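PDB 6E0L: cyclic UMP-AMP synthase from Rhodothermus marinus SG0.5JP17-172, which makes the cyclic dinucleotide 3',3'-cUAMP from UTP and ATP as the second messenger of a CBASS antiphage defence system. Local coordinates for residues C133-K138 / D147-G152. Residues are numbered along the deposited sequence; the frame is centred on the assembly and turned at random.
Sequences CIQYRK and DDYIEG
The side chain of Arg-137 lies flat across the ring of Tyr-149. Its CD sits 3.4 Å from the centroid of the Tyr-149 ring, almost on the ring normal, in a CH-pi contact, and the guanidinium carries on past the ring edge with its plane only 3° from that of the ring. There Arg-137 NE meets Tyr-149 CZ at 3.4 Å, and the phenol oxygen lies over one guanidinium face, toward its rim, where the angle is too poor for a hydrogen bond from NE. Tyr-149 takes up this place with chi1 at 61°, its CG wedged between backbone N and carbonyl carbon, which lays the ring over the arginine. The rotation of the guanidinium is fixed by Gln-135, whose OE1 accepts a straight, in-plane bond from Arg-137 NE at 2.9 Å. The Gln-135 amide in turn stacks on the carboxylate of Glu-151, the planes 10° apart, with Gln-135 CG 3.8 Å from Glu-151 CG. On the opposite face from Arg-137 and Glu-151, the side chains of Lys-138 and Ile-150 lie side by side, pointing the same way, with Lys-138 CE 4.0 Å from Ile-150 CD1.

The backbones that carry these side chains form an antiparallel ladder. Tyr-136 and Gly-152 make a hydrogen-bonded pair (Gly-152 N to Tyr-136 O, 2.7 Å), as do Lys-138 and Ile-150, with Arg-137 and Glu-151 the non-hydrogen-bonded pair between them.

Further out, Phe-71 makes a cation-pi contact with Arg-137, Asn-68 accepts from Gln-135 NE2, Lys-169 forms a salt bridge with Glu-151, and Gln-256 bonds Lys-138 NZ. The ladder belongs to the hairpin of strands 127-138 and 150-157 in the nucleotidyltransferase sheet, with Gly-152 about 7 Å from the side chain of UTP-binding Asn-166. Strands 61-68 and 71-73 pair in parallel with strand 127-138, strand 162-166 flanks 150-157, and helix 92-107 packs on Ile-134.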
loop_
_atom_site.group_PDB
_atom_site.type_symbol
_atom_site.label_atom_id
_atom_site.label_comp_id
_atom_site.label_asym_id
_atom_site.label_seq_id
_atom_site.Cartn_x
_atom_site.Cartn_y
_atom_site.Cartn_z
ATOM N N CYS A 133 1.974 10.378 10.316
ATOM C CA CYS A 133 3.295 9.787 10.370
ATOM C C CYS A 133 4.317 10.898 10.353
ATOM O O CYS A 133 4.022 12.033 9.967
ATOM C CB CYS A 133 3.525 8.805 9.211
ATOM S SG CYS A 133 3.339 9.537 7.559
ATOM N N ILE A 134 5.549 10.530 10.689
ATOM C CA ILE A 134 6.672 11.450 10.653
ATOM C C ILE A 134 7.664 10.924 9.633
ATOM O O ILE A 134 7.839 9.710 9.503
ATOM C CB ILE A 134 7.347 11.497 12.050
ATOM C CG1 ILE A 134 6.419 12.070 13.132
ATOM C CG2 ILE A 134 8.614 12.336 12.028
ATOM C CD1 ILE A 134 6.054 13.471 12.957
ATOM N N GLN A 135 8.322 11.836 8.923
ATOM C CA GLN A 135 9.367 11.430 7.997
ATOM C C GLN A 135 10.353 10.515 8.714
ATOM O O GLN A 135 10.694 10.747 9.874
ATOM C CB GLN A 135 10.106 12.659 7.468
ATOM C CG GLN A 135 11.188 12.332 6.467
ATOM C CD GLN A 135 11.971 13.554 6.068
ATOM O OE1 GLN A 135 13.187 13.610 6.243
ATOM N NE2 GLN A 135 11.278 14.548 5.534
ATOM N N TYR A 136 10.744 9.435 8.047
ATOM C CA TYR A 136 11.748 8.491 8.532
ATOM C C TYR A 136 12.931 8.449 7.576
ATOM O O TYR A 136 12.746 8.339 6.360
ATOM C CB TYR A 136 11.164 7.084 8.747
ATOM C CG TYR A 136 12.199 6.105 9.280
ATOM C CD1 TYR A 136 12.481 6.007 10.636
ATOM C CD2 TYR A 136 12.857 5.237 8.417
ATOM C CE1 TYR A 136 13.433 5.118 11.100
ATOM C CE2 TYR A 136 13.796 4.348 8.875
ATOM C CZ TYR A 136 14.075 4.284 10.218
ATOM O OH TYR A 136 15.017 3.396 10.686
ATOM N N ARG A 137 14.144 8.557 8.122
ATOM C CA ARG A 137 15.361 8.478 7.329
ATOM C C ARG A 137 16.100 7.208 7.703
ATOM O O ARG A 137 16.544 7.059 8.846
ATOM C CB ARG A 137 16.257 9.686 7.556
ATOM C CG ARG A 137 15.633 10.973 7.097
ATOM C CD ARG A 137 16.612 12.076 7.184
ATOM N NE ARG A 137 15.996 13.350 6.854
ATOM C CZ ARG A 137 16.666 14.489 6.828
ATOM N NH1 ARG A 137 17.965 14.482 7.113
ATOM N NH2 ARG A 137 16.045 15.616 6.529
ATOM N N LYS A 138 16.267 6.333 6.716
ATOM C CA LYS A 138 17.034 5.102 6.824
ATOM C C LYS A 138 18.427 5.356 6.289
ATOM O O LYS A 138 18.604 5.531 5.080
ATOM C CB LYS A 138 16.399 3.942 6.064
ATOM C CG LYS A 138 17.257 2.667 6.206
ATOM C CD LYS A 138 16.555 1.413 5.682
ATOM C CE LYS A 138 16.194 1.564 4.204
ATOM N NZ LYS A 138 15.626 0.311 3.605
ATOM N N ASP A 147 23.247 13.517 3.606
ATOM C CA ASP A 147 22.272 13.339 2.541
ATOM C C ASP A 147 22.099 11.919 2.046
ATOM O O ASP A 147 21.214 11.675 1.227
ATOM C CB ASP A 147 22.656 14.228 1.358
ATOM C CG ASP A 147 22.645 15.693 1.712
ATOM O OD1 ASP A 147 21.591 16.176 2.195
ATOM O OD2 ASP A 147 23.692 16.354 1.521
ATOM N N ASP A 148 22.885 10.978 2.518
ATOM C CA ASP A 148 22.824 9.632 1.977
ATOM C C ASP A 148 21.860 8.853 2.865
ATOM O O ASP A 148 22.255 8.244 3.858
ATOM C CB ASP A 148 24.215 9.024 1.881
ATOM C CG ASP A 148 24.204 7.662 1.219
ATOM O OD1 ASP A 148 23.114 7.193 0.821
ATOM O OD2 ASP A 148 25.290 7.065 1.074
ATOM N N TYR A 149 20.570 8.914 2.535
ATOM C CA TYR A 149 19.590 8.134 3.277
ATOM C C TYR A 149 18.401 7.849 2.375
ATOM O O TYR A 149 18.242 8.443 1.310
ATOM C CB TYR A 149 19.086 8.856 4.537
ATOM C CG TYR A 149 18.389 10.179 4.265
ATOM C CD1 TYR A 149 17.022 10.218 3.982
ATOM C CD2 TYR A 149 19.081 11.378 4.292
ATOM C CE1 TYR A 149 16.375 11.418 3.738
ATOM C CE2 TYR A 149 18.441 12.578 4.047
ATOM C CZ TYR A 149 17.096 12.591 3.773
ATOM O OH TYR A 149 16.460 13.779 3.532
ATOM N N ILE A 150 17.601 6.879 2.797
ATOM C CA ILE A 150 16.362 6.514 2.122
ATOM C C ILE A 150 15.212 7.002 2.976
ATOM O O ILE A 150 15.182 6.750 4.189
ATOM C CB ILE A 150 16.270 5.000 1.858
ATOM C CG1 ILE A 150 17.386 4.569 0.899
ATOM C CG2 ILE A 150 14.879 4.624 1.326
ATOM C CD1 ILE A 150 17.536 3.077 0.754
ATOM N N GLU A 151 14.283 7.717 2.348
ATOM C CA GLU A 151 13.205 8.369 3.068
ATOM C C GLU A 151 11.968 7.491 3.098
ATOM O O GLU A 151 11.479 7.040 2.054
ATOM C CB GLU A 151 12.832 9.704 2.418
ATOM C CG GLU A 151 11.854 10.497 3.252
ATOM C CD GLU A 151 11.208 11.646 2.497
ATOM O OE1 GLU A 151 11.946 12.521 2.004
ATOM O OE2 GLU A 151 9.958 11.660 2.385
ATOM N N GLY A 152 11.442 7.295 4.292
ATOM C CA GLY A 152 10.139 6.708 4.489
ATOM C C GLY A 152 9.361 7.561 5.458
ATOM O O GLY A 152 9.611 8.758 5.609
#